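Local coordinates for type C neurotoxin (Clostridium botulinum, PDB 3PME), which is the receptor-binding domain of a botulinum neurotoxin C/D mosaic and probably attaches the toxin to nerve-cell membranes through gangliosides and phosphatidylethanolamine, at residues A[86-91]-A[189-194]; A[140-145]-A[208-213]; A[248-253]-A[257-262]; A[355-360]-A[365-370]. All coordinates share one frame; numbering follows the deposited sequence.

Contact 1: A[86-91]-A[189-194]; sequences NEYTII and ENQMLW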
# COMPACT_ATOMS: atom_id res chain seq x y z
N ASN A 86 -6.87 15.83 -16.14
CA ASN A 86 -5.85 16.02 -17.17
C ASN A 86 -5.03 14.75 -17.44
O ASN A 86 -5.12 13.77 -16.70
CB ASN A 86 -4.92 17.17 -16.80
CG ASN A 86 -5.68 18.48 -16.58
OD1 ASN A 86 -6.85 18.61 -16.93
ND2 ASN A 86 -5.00 19.46 -15.97
N GLU A 87 -4.24 14.80 -18.51
CA GLU A 87 -3.34 13.71 -18.89
C GLU A 87 -1.89 14.09 -18.61
O GLU A 87 -1.46 15.19 -18.96
CB GLU A 87 -3.51 13.38 -20.37
CG GLU A 87 -2.47 12.40 -20.89
CD GLU A 87 -2.64 12.13 -22.37
OE1 GLU A 87 -3.62 11.45 -22.74
OE2 GLU A 87 -1.79 12.60 -23.16
N TYR A 88 -1.15 13.19 -17.97
CA TYR A 88 0.24 13.44 -17.63
C TYR A 88 1.09 12.28 -18.14
O TYR A 88 0.82 11.13 -17.81
CB TYR A 88 0.42 13.54 -16.11
CG TYR A 88 -0.48 14.56 -15.45
CD1 TYR A 88 -0.04 15.85 -15.18
CD2 TYR A 88 -1.80 14.24 -15.12
CE1 TYR A 88 -0.87 16.79 -14.59
CE2 TYR A 88 -2.63 15.18 -14.53
CZ TYR A 88 -2.17 16.44 -14.27
OH TYR A 88 -3.01 17.37 -13.69
N THR A 89 2.10 12.57 -18.96
CA THR A 89 3.07 11.54 -19.31
C THR A 89 4.02 11.36 -18.14
O THR A 89 4.60 12.33 -17.66
CB THR A 89 3.84 11.91 -20.59
OG1 THR A 89 2.93 11.96 -21.69
CG2 THR A 89 4.91 10.86 -20.88
N ILE A 90 4.19 10.12 -17.69
CA ILE A 90 5.03 9.83 -16.53
C ILE A 90 6.33 9.11 -16.91
O ILE A 90 7.38 9.37 -16.33
CB ILE A 90 4.26 8.95 -15.53
CG1 ILE A 90 2.94 9.62 -15.14
CG2 ILE A 90 5.13 8.62 -14.31
CD1 ILE A 90 3.10 11.03 -14.70
N ILE A 91 6.24 8.20 -17.87
CA ILE A 91 7.44 7.49 -18.33
C ILE A 91 7.38 7.57 -19.83
O ILE A 91 6.39 7.14 -20.43
CB ILE A 91 7.45 6.01 -17.90
CG1 ILE A 91 7.21 5.87 -16.39
CG2 ILE A 91 8.79 5.37 -18.28
CD1 ILE A 91 7.08 4.41 -15.95
N GLU A 189 1.43 21.64 -5.67
CA GLU A 189 2.33 21.10 -4.64
C GLU A 189 1.91 19.72 -4.14
O GLU A 189 2.76 18.92 -3.75
CB GLU A 189 2.46 22.08 -3.46
CG GLU A 189 1.16 22.41 -2.75
CD GLU A 189 1.36 23.31 -1.54
OE1 GLU A 189 2.45 23.25 -0.92
OE2 GLU A 189 0.43 24.07 -1.20
N ASN A 190 0.61 19.44 -4.14
CA ASN A 190 0.11 18.16 -3.64
C ASN A 190 0.03 17.09 -4.73
O ASN A 190 -0.43 15.98 -4.49
CB ASN A 190 -1.26 18.35 -2.99
CG ASN A 190 -1.20 19.17 -1.72
OD1 ASN A 190 -0.19 19.17 -1.01
ND2 ASN A 190 -2.29 19.88 -1.42
N GLN A 191 0.45 17.44 -5.93
CA GLN A 191 0.44 16.48 -7.03
C GLN A 191 1.82 15.84 -7.17
O GLN A 191 2.81 16.50 -7.47
CB GLN A 191 -0.01 17.16 -8.33
CG GLN A 191 -1.48 17.58 -8.27
CD GLN A 191 -1.96 18.27 -9.53
OE1 GLN A 191 -1.22 19.04 -10.15
NE2 GLN A 191 -3.20 18.00 -9.91
N MET A 192 1.87 14.53 -6.91
CA MET A 192 3.12 13.81 -6.84
C MET A 192 2.84 12.32 -6.99
O MET A 192 1.71 11.88 -6.85
CB MET A 192 3.81 14.08 -5.49
CG MET A 192 3.06 13.51 -4.28
SD MET A 192 3.62 14.18 -2.70
CE MET A 192 3.07 15.88 -2.86
N LEU A 193 3.88 11.56 -7.30
CA LEU A 193 3.76 10.11 -7.34
C LEU A 193 5.08 9.47 -7.02
O LEU A 193 6.14 10.11 -7.09
CB LEU A 193 3.27 9.64 -8.72
CG LEU A 193 4.22 9.83 -9.91
CD1 LEU A 193 5.16 8.65 -10.07
CD2 LEU A 193 3.42 10.02 -11.18
N TRP A 194 5.02 8.19 -6.67
CA TRP A 194 6.20 7.40 -6.35
C TRP A 194 6.17 6.17 -7.22
O TRP A 194 5.10 5.63 -7.50
CB TRP A 194 6.16 6.93 -4.89
CG TRP A 194 6.20 8.00 -3.83
CD1 TRP A 194 7.27 8.32 -3.05
CD2 TRP A 194 5.12 8.84 -3.40
NE1 TRP A 194 6.94 9.32 -2.17
CE2 TRP A 194 5.62 9.66 -2.36
CE3 TRP A 194 3.78 8.98 -3.77
CZ2 TRP A 194 4.84 10.61 -1.71
CZ3 TRP A 194 3.00 9.93 -3.12
CH2 TRP A 194 3.54 10.74 -2.10
O HOH W 1 -1.95 19.54 -12.74

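Contact 2: A[140-145]-A[208-213]; sequences WFFVTI and EDINIV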
# COMPACT_ATOMS: atom_id res chain seq x y z
N TRP A 140 0.11 2.09 -2.92
CA TRP A 140 1.03 1.35 -3.79
C TRP A 140 0.29 0.21 -4.46
O TRP A 140 -0.34 -0.59 -3.78
CB TRP A 140 2.14 0.73 -2.97
CG TRP A 140 3.16 1.69 -2.42
CD1 TRP A 140 3.23 2.17 -1.14
CD2 TRP A 140 4.27 2.25 -3.12
NE1 TRP A 140 4.33 3.00 -1.01
CE2 TRP A 140 4.99 3.05 -2.20
CE3 TRP A 140 4.74 2.14 -4.43
CZ2 TRP A 140 6.14 3.76 -2.57
CZ3 TRP A 140 5.89 2.83 -4.79
CH2 TRP A 140 6.57 3.63 -3.86
N PHE A 141 0.38 0.11 -5.79
CA PHE A 141 -0.06 -1.11 -6.47
C PHE A 141 0.98 -1.56 -7.48
O PHE A 141 1.77 -0.75 -7.97
CB PHE A 141 -1.47 -0.99 -7.07
CG PHE A 141 -1.63 0.09 -8.11
CD1 PHE A 141 -1.94 1.39 -7.74
CD2 PHE A 141 -1.57 -0.21 -9.47
CE1 PHE A 141 -2.12 2.38 -8.70
CE2 PHE A 141 -1.76 0.77 -10.44
CZ PHE A 141 -2.04 2.07 -10.06
N PHE A 142 1.00 -2.86 -7.74
CA PHE A 142 2.00 -3.49 -8.60
C PHE A 142 1.48 -3.61 -10.03
O PHE A 142 0.42 -4.19 -10.29
CB PHE A 142 2.37 -4.86 -8.04
CG PHE A 142 3.40 -5.60 -8.85
CD1 PHE A 142 4.64 -5.03 -9.11
CD2 PHE A 142 3.13 -6.87 -9.34
CE1 PHE A 142 5.60 -5.71 -9.85
CE2 PHE A 142 4.08 -7.56 -10.08
CZ PHE A 142 5.31 -6.98 -10.33
N VAL A 143 2.24 -3.05 -10.96
CA VAL A 143 1.87 -3.06 -12.37
C VAL A 143 2.79 -4.00 -13.14
O VAL A 143 4.00 -4.05 -12.88
CB VAL A 143 1.98 -1.65 -12.99
CG1 VAL A 143 1.70 -1.67 -14.50
CG2 VAL A 143 1.03 -0.68 -12.27
N THR A 144 2.22 -4.75 -14.07
CA THR A 144 3.05 -5.53 -14.98
C THR A 144 2.41 -5.48 -16.35
O THR A 144 1.22 -5.77 -16.51
CB THR A 144 3.20 -6.99 -14.57
OG1 THR A 144 3.51 -7.08 -13.18
CG2 THR A 144 4.34 -7.63 -15.38
N ILE A 145 3.21 -5.08 -17.33
CA ILE A 145 2.78 -5.07 -18.72
C ILE A 145 3.57 -6.13 -19.47
O ILE A 145 4.80 -6.11 -19.41
CB ILE A 145 3.09 -3.72 -19.40
CG1 ILE A 145 2.59 -2.54 -18.58
CG2 ILE A 145 2.49 -3.70 -20.82
CD1 ILE A 145 1.14 -2.49 -18.44
N GLU A 208 2.50 -17.12 -13.49
CA GLU A 208 3.19 -17.63 -12.31
C GLU A 208 4.40 -16.75 -11.95
O GLU A 208 4.62 -16.41 -10.79
CB GLU A 208 3.63 -19.08 -12.52
CG GLU A 208 4.34 -19.70 -11.33
CD GLU A 208 4.52 -21.20 -11.47
OE1 GLU A 208 4.05 -21.77 -12.48
OE2 GLU A 208 5.13 -21.81 -10.57
N ASP A 209 5.18 -16.38 -12.96
CA ASP A 209 6.36 -15.57 -12.74
C ASP A 209 6.02 -14.15 -12.31
O ASP A 209 6.67 -13.58 -11.44
CB ASP A 209 7.28 -15.59 -13.96
CG ASP A 209 8.06 -16.88 -14.07
OD1 ASP A 209 8.06 -17.66 -13.09
OD2 ASP A 209 8.68 -17.12 -15.13
N ILE A 210 4.97 -13.58 -12.90
CA ILE A 210 4.51 -12.26 -12.48
C ILE A 210 4.17 -12.27 -10.99
O ILE A 210 4.52 -11.35 -10.25
CB ILE A 210 3.31 -11.81 -13.30
CG1 ILE A 210 3.75 -11.53 -14.75
CG2 ILE A 210 2.63 -10.59 -12.67
CD1 ILE A 210 2.61 -11.27 -15.71
N ASN A 211 3.51 -13.33 -10.54
CA ASN A 211 3.17 -13.43 -9.13
C ASN A 211 4.36 -13.68 -8.20
O ASN A 211 4.35 -13.26 -7.05
CB ASN A 211 2.05 -14.44 -8.92
CG ASN A 211 0.69 -13.86 -9.27
OD1 ASN A 211 0.23 -13.95 -10.42
ND2 ASN A 211 0.05 -13.23 -8.29
N ILE A 212 5.39 -14.33 -8.72
CA ILE A 212 6.62 -14.48 -7.96
C ILE A 212 7.29 -13.12 -7.74
O ILE A 212 7.72 -12.81 -6.64
CB ILE A 212 7.58 -15.47 -8.64
CG1 ILE A 212 6.98 -16.88 -8.57
CG2 ILE A 212 8.94 -15.44 -7.98
CD1 ILE A 212 7.76 -17.91 -9.36
N VAL A 213 7.34 -12.31 -8.80
CA VAL A 213 7.87 -10.95 -8.67
C VAL A 213 7.04 -10.14 -7.67
O VAL A 213 7.58 -9.52 -6.76
CB VAL A 213 7.94 -10.23 -10.03
CG1 VAL A 213 8.51 -8.81 -9.87
CG2 VAL A 213 8.80 -11.02 -11.02

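Contact 3: A[248-253]-A[257-262]; sequences YIAPKN and VLVQYS. With SO4 (sulfate ion), chain C.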
# COMPACT_ATOMS: atom_id res chain seq x y z
N TYR A 248 -13.77 6.38 14.52
CA TYR A 248 -12.54 6.52 15.28
C TYR A 248 -12.71 5.85 16.64
O TYR A 248 -13.84 5.59 17.07
CB TYR A 248 -12.15 8.00 15.46
CG TYR A 248 -13.09 8.85 16.31
CD1 TYR A 248 -14.18 9.51 15.75
CD2 TYR A 248 -12.84 9.02 17.66
CE1 TYR A 248 -15.01 10.31 16.52
CE2 TYR A 248 -13.66 9.81 18.44
CZ TYR A 248 -14.74 10.46 17.86
OH TYR A 248 -15.57 11.25 18.63
N ILE A 249 -11.59 5.57 17.30
CA ILE A 249 -11.61 4.90 18.60
C ILE A 249 -11.75 5.94 19.71
O ILE A 249 -10.98 6.90 19.78
CB ILE A 249 -10.32 4.09 18.81
CG1 ILE A 249 -10.16 3.08 17.67
CG2 ILE A 249 -10.34 3.38 20.17
CD1 ILE A 249 -8.85 2.34 17.67
N ALA A 250 -12.74 5.75 20.57
CA ALA A 250 -12.97 6.66 21.69
C ALA A 250 -13.25 5.93 23.00
O ALA A 250 -13.92 4.91 23.01
CB ALA A 250 -14.15 7.58 21.37
N PRO A 251 -12.73 6.46 24.11
CA PRO A 251 -13.10 5.89 25.41
C PRO A 251 -14.49 6.36 25.80
O PRO A 251 -14.80 7.54 25.69
CB PRO A 251 -12.05 6.48 26.35
CG PRO A 251 -11.70 7.78 25.74
CD PRO A 251 -11.79 7.58 24.24
N LYS A 252 -15.32 5.43 26.25
CA LYS A 252 -16.66 5.78 26.71
C LYS A 252 -17.00 4.88 27.88
O LYS A 252 -17.03 3.66 27.74
CB LYS A 252 -17.68 5.62 25.58
CG LYS A 252 -19.13 5.89 25.97
CD LYS A 252 -20.01 5.88 24.73
CE LYS A 252 -21.48 6.11 25.08
NZ LYS A 252 -22.28 6.25 23.83
N ASN A 253 -17.23 5.47 29.05
CA ASN A 253 -17.54 4.68 30.24
C ASN A 253 -16.59 3.50 30.42
O ASN A 253 -17.02 2.35 30.62
CB ASN A 253 -18.99 4.19 30.20
CG ASN A 253 -19.98 5.30 30.49
OD1 ASN A 253 -19.72 6.18 31.31
ND2 ASN A 253 -21.13 5.26 29.82
N VAL A 257 -14.83 2.30 22.22
CA VAL A 257 -15.84 2.03 21.21
C VAL A 257 -15.48 2.77 19.93
O VAL A 257 -14.57 3.60 19.93
CB VAL A 257 -17.25 2.47 21.67
CG1 VAL A 257 -17.73 1.61 22.86
CG2 VAL A 257 -17.25 3.94 22.00
N LEU A 258 -16.20 2.47 18.85
CA LEU A 258 -15.95 3.12 17.56
C LEU A 258 -17.04 4.14 17.28
O LEU A 258 -18.21 3.79 17.12
CB LEU A 258 -15.89 2.07 16.44
CG LEU A 258 -14.97 0.87 16.68
CD1 LEU A 258 -14.93 -0.07 15.47
CD2 LEU A 258 -13.57 1.33 17.06
N VAL A 259 -16.64 5.40 17.20
CA VAL A 259 -17.55 6.52 17.04
C VAL A 259 -17.43 7.12 15.63
O VAL A 259 -16.33 7.28 15.10
CB VAL A 259 -17.20 7.62 18.06
CG1 VAL A 259 -18.05 8.87 17.83
CG2 VAL A 259 -17.35 7.09 19.49
N GLN A 260 -18.56 7.46 15.02
CA GLN A 260 -18.49 8.05 13.69
C GLN A 260 -17.90 9.45 13.76
O GLN A 260 -18.34 10.28 14.56
CB GLN A 260 -19.86 8.10 13.03
CG GLN A 260 -19.79 8.40 11.54
CD GLN A 260 -21.14 8.27 10.86
OE1 GLN A 260 -22.11 8.89 11.28
NE2 GLN A 260 -21.20 7.47 9.81
N TYR A 261 -16.89 9.72 12.93
CA TYR A 261 -16.30 11.05 12.86
C TYR A 261 -17.31 12.02 12.27
O TYR A 261 -18.13 11.65 11.42
CB TYR A 261 -15.02 11.03 12.03
CG TYR A 261 -14.23 12.32 12.05
CD1 TYR A 261 -13.75 12.85 13.24
CD2 TYR A 261 -13.95 12.99 10.87
CE1 TYR A 261 -13.02 14.02 13.25
CE2 TYR A 261 -13.23 14.15 10.87
CZ TYR A 261 -12.77 14.67 12.05
OH TYR A 261 -12.04 15.84 12.02
N SER A 262 -17.26 13.26 12.73
CA SER A 262 -18.25 14.26 12.32
C SER A 262 -18.23 14.55 10.82
O SER A 262 -19.27 14.85 10.25
CB SER A 262 -18.08 15.55 13.11
OG SER A 262 -16.82 16.13 12.85
S SO4 C . -13.83 11.66 22.10
O1 SO4 C . -14.94 11.30 21.21
O2 SO4 C . -12.58 11.10 21.62
O3 SO4 C . -13.72 13.11 22.13
O4 SO4 C . -14.09 11.15 23.44

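Contact 4: A[355-360]-A[365-370]; sequences CSQIFS and NTMLLA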
# COMPACT_ATOMS: atom_id res chain seq x y z
N CYS A 355 -3.98 -5.09 5.07
CA CYS A 355 -4.74 -5.33 6.30
C CYS A 355 -3.89 -6.23 7.17
O CYS A 355 -3.01 -6.93 6.67
CB CYS A 355 -6.03 -6.10 5.99
SG CYS A 355 -7.27 -5.21 5.05
N SER A 356 -4.15 -6.23 8.47
CA SER A 356 -3.52 -7.19 9.36
C SER A 356 -4.53 -7.71 10.39
O SER A 356 -5.61 -7.15 10.57
CB SER A 356 -2.30 -6.58 10.06
OG SER A 356 -2.63 -5.33 10.65
N GLN A 357 -4.17 -8.82 11.02
CA GLN A 357 -4.92 -9.33 12.17
C GLN A 357 -4.12 -9.17 13.46
O GLN A 357 -2.89 -9.17 13.44
CB GLN A 357 -5.32 -10.79 11.94
CG GLN A 357 -6.34 -10.92 10.80
CD GLN A 357 -6.56 -12.35 10.33
OE1 GLN A 357 -5.62 -13.13 10.17
NE2 GLN A 357 -7.82 -12.68 10.08
N ILE A 358 -4.82 -9.01 14.57
CA ILE A 358 -4.17 -8.71 15.84
C ILE A 358 -4.66 -9.72 16.85
O ILE A 358 -5.86 -9.98 16.95
CB ILE A 358 -4.53 -7.29 16.30
CG1 ILE A 358 -4.05 -6.25 15.28
CG2 ILE A 358 -3.90 -7.01 17.67
CD1 ILE A 358 -4.70 -4.90 15.44
N PHE A 359 -3.72 -10.32 17.57
CA PHE A 359 -4.01 -11.42 18.48
C PHE A 359 -3.46 -11.13 19.85
O PHE A 359 -2.55 -10.32 20.01
CB PHE A 359 -3.36 -12.71 17.96
CG PHE A 359 -3.82 -13.09 16.59
CD1 PHE A 359 -4.96 -13.86 16.42
CD2 PHE A 359 -3.12 -12.67 15.47
CE1 PHE A 359 -5.39 -14.22 15.14
CE2 PHE A 359 -3.56 -13.01 14.19
CZ PHE A 359 -4.69 -13.79 14.04
N SER A 360 -4.02 -11.81 20.84
CA SER A 360 -3.45 -11.80 22.18
C SER A 360 -3.38 -13.23 22.69
O SER A 360 -4.27 -14.04 22.41
CB SER A 360 -4.32 -10.97 23.12
OG SER A 360 -3.98 -11.22 24.47
N ASN A 365 -6.25 -17.53 24.06
CA ASN A 365 -5.96 -17.03 22.73
C ASN A 365 -7.14 -16.25 22.20
O ASN A 365 -8.24 -16.79 22.08
CB ASN A 365 -5.61 -18.16 21.77
CG ASN A 365 -4.24 -18.76 22.06
OD1 ASN A 365 -4.09 -19.98 22.17
ND2 ASN A 365 -3.24 -17.90 22.18
N THR A 366 -6.93 -14.98 21.89
CA THR A 366 -7.98 -14.17 21.31
C THR A 366 -7.52 -13.48 20.04
O THR A 366 -6.32 -13.37 19.75
CB THR A 366 -8.49 -13.09 22.27
OG1 THR A 366 -7.40 -12.23 22.62
CG2 THR A 366 -9.09 -13.70 23.54
N MET A 367 -8.50 -12.99 19.28
CA MET A 367 -8.25 -12.21 18.08
C MET A 367 -9.10 -10.97 18.17
O MET A 367 -10.25 -11.04 18.61
CB MET A 367 -8.63 -13.00 16.82
CG MET A 367 -8.32 -12.23 15.54
SD MET A 367 -8.64 -13.11 14.01
CE MET A 367 -10.38 -13.35 14.15
N LEU A 368 -8.57 -9.83 17.76
CA LEU A 368 -9.38 -8.62 17.77
C LEU A 368 -10.33 -8.56 16.58
O LEU A 368 -9.94 -8.85 15.43
CB LEU A 368 -8.51 -7.37 17.79
CG LEU A 368 -7.52 -7.23 18.93
CD1 LEU A 368 -6.93 -5.82 18.94
CD2 LEU A 368 -8.21 -7.53 20.24
N LEU A 369 -11.57 -8.20 16.84
CA LEU A 369 -12.49 -7.88 15.75
C LEU A 369 -13.39 -6.72 16.13
O LEU A 369 -13.36 -6.24 17.27
CB LEU A 369 -13.29 -9.12 15.31
CG LEU A 369 -14.11 -9.87 16.36
CD1 LEU A 369 -15.40 -9.13 16.68
CD2 LEU A 369 -14.44 -11.26 15.85
N ALA A 370 -14.18 -6.23 15.18
CA ALA A 370 -15.13 -5.17 15.48
C ALA A 370 -16.52 -5.58 15.03
O ALA A 370 -16.70 -6.15 13.96
CB ALA A 370 -14.72 -3.86 14.80
O HOH W 2 -7.62 -9.31 14.04
O HOH W 3 -6.23 -12.78 25.14

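Contact 1: A[86-91]-A[189-194]
I90 and L193 face each other across a gap too wide for backbone pairing: their CA atoms lie 9.3 Å apart, and those of Y88 and Q191 lie 11.0 Å apart. No direct hydrogen bond joins the two segments. Strand 87-90 pairs instead with strand 100-105, while residues 193 and 194 open strand 193-201 of a second sheet, and the two segments meet through side chains and one bridging water.

The apolar half of the contact is carried by methyl groups. I90 and L193 reach toward one another tip to tip, with CD1 of I90 3.7 Å from CD2 of L193. The leucine holds CG between its backbone nitrogen and carbonyl carbon (chi1 67°), the setting from which CD2 reaches I90. That same methyl also meets CG2 of I90 at 3.8 Å, so it sits against both branches of the isoleucine. L45 touches both residues and I183 touches I90, extending the apolar cluster.

The polar half is indirect. The Y88 ring and the Q191 amide stand nearly perpendicular, their planes 80° apart, and a water links them. Y88 OH gives its proton to this water at 2.6 Å, the water lying at the ring edge and in its plane; the water in turn donates to OE1 of Q191 at 2.7 Å. S84 OG is a second partner of the hydroxyl. The amide is gripped on both atoms, OE1 by D188 N and NE2 by D80 O, which fixes its rotation and presents the oxygen to the water. Buried polar groups are thereby satisfied between two facing sheets, as in the beta sandwich of the concanavalin-like domain of clostridial neurotoxins.

Contact 2: A[140-145]-A[208-213]
F142 and T144 turn their side chains from strand 141-145 toward I210 and V213 of helix 208-213, a helix-on-sheet contact on one side of the lectin-like beta sandwich. The strand alternates: F141, V143 and I145 turn to the other side and touch strand 108-114 of the opposing sheet, so the helix lies on the outer surface of the sheet to which the strand belongs. The two short axes approach to 10.1 Å and run roughly antiparallel, at 147° between their chain directions.

Apolar contact dominates. With CG of F142 anti to the backbone nitrogen (chi1 180°), the CE2-CZ end of the ring reaches the helix. There CZ of F142 meets CG1 of V213 at 3.7 Å, the two side chains crossing at about a right angle, while CE2 of F142 lies 4.2 Å from CG2 of I210. The valine approaches the ring obliquely. W74 also meets this ring, giving the phenylalanine a neighbour within the sheet as well as on the helix.

No hydrogen bond joins the segments; the I210 carbonyl oxygen and T144 OG1 make van der Waals contacts. The carbonyl oxygen of I210 comes 3.8 Å from CE2 of F142, again obliquely to the ring. Within the helix, V213 N bonds to D209 O at 3.0 Å.

T144 and I210 slide past one another in opposite directions, and both branches of the threonine touch the isoleucine: OG1 of T144 is 3.7 Å from CG2 of I210, and CG2 of T144 is 4.0 Å from I210 CD1.

Contact 3: A[248-253]-A[257-262]
A chi1 of 66° places the ring of Y248 between its own backbone nitrogen and carbonyl carbon, alongside V259, whose chi1 of 175° sets CG1 opposite its backbone nitrogen. The two side chains lie side by side and point the same way. V259 CB stands over one ring face, 4.0 Å from the centroid, in a CH-pi contact offset toward the rim, while V259 CG1 comes within 3.5 Å of Y248 OH. Y261 completes this end of the contact by bringing its CA to the ring edge.

The two strands, 247-252 and 255-260, form a beta hairpin of the C-terminal, trefoil-type domain. Y248 with V259 and A250 with V257 are hydrogen-bonded antiparallel pairs, each with two nearly straight N-H...O bonds; Y248 N reaches V259 O at 2.8 Å and A250 N reaches V257 O at 2.9 Å. Between them, I249 and L258 form the non-hydrogen-bonded pair and turn to the other face, where CG1 of I249 meets CD2 of L258 at 3.9 Å. M297 packs on the isoleucine, and Y384 and P386 on the leucine.

On the face of Y248, A250 and V259, CB of A250 lies 3.7 Å from CG2 of V259. A sulfate ion, probably from the crystallisation liquor, sits at the ring edge and accepts a hydrogen bond from Y248 OH to O1 at 2.7 Å; N271, K270 and Y299 hold the same ion.

Contact 4: A[355-360]-A[365-370]
F359 and S360 pair with M367 and T366 in a beta hairpin of the C-terminal, trefoil-type domain, built from strands 356-360 and 366-373. S360 and T366 form a hydrogen-bonded antiparallel pair: T366 N meets S360 O at 2.9 Å in the carbonyl plane, whereas S360 N approaches T366 O from above the T366 carbonyl plane, 42° out of it. F359 and M367 follow as a non-hydrogen-bonded pair.

Farther from the turn, I358 lies opposite L368 with a single direct backbone bond, from L368 N to I358 O at 2.8 Å. The return link runs through a water, which accepts from I358 N at 2.9 Å and lies 2.7 Å from L368 O, to which it can donate.

The side chains divide by face. F359 and M367 lie side by side: with CG anti to the backbone nitrogen (chi1 -178°) and the chain extended to SD, the methionine runs alongside the ring. SD of M367 lies 4.6 Å from the F359 ring centroid in an oblique Met-aromatic contact, and Y392 meets the same ring. Elsewhere I358 and L368 cross at a slant, with CG2 of I358 only 3.5 Å from CD1 of L368, tighter than usual for two carbons; F343 touches both residues.

Near the turn, a second water lies 2.8 Å from S360 OG and likewise bridges to T366 OG1; F362 N also bonds the serine hydroxyl. The chemistry implies a ladder that closes directly near the turn and through water farther along, where W403 NE1 is the bonded partner of L368 O.

How the contacts relate
Following the chain from the N terminus, 86-91 opens first, but contact 1 closes only at 189-194; meanwhile 140-145 has opened contact 2, which closes at 208-213. Their loops therefore cross. Together they tie the smaller sheet of the N-terminal sandwich to the larger one, and the helix to the larger sheet's other side; W194 CB and W140 CH2 touch at 3.5 Å. Contacts 3 and 4 come later, each a short hairpin loop, in series with each other and with the earlier pair. Both belong to the C-terminal domain, where L258 CD1 packs 3.8 Å from A370 CB. Between domains, contacts 2 and 4 stay about 11 Å apart at their nearest atoms.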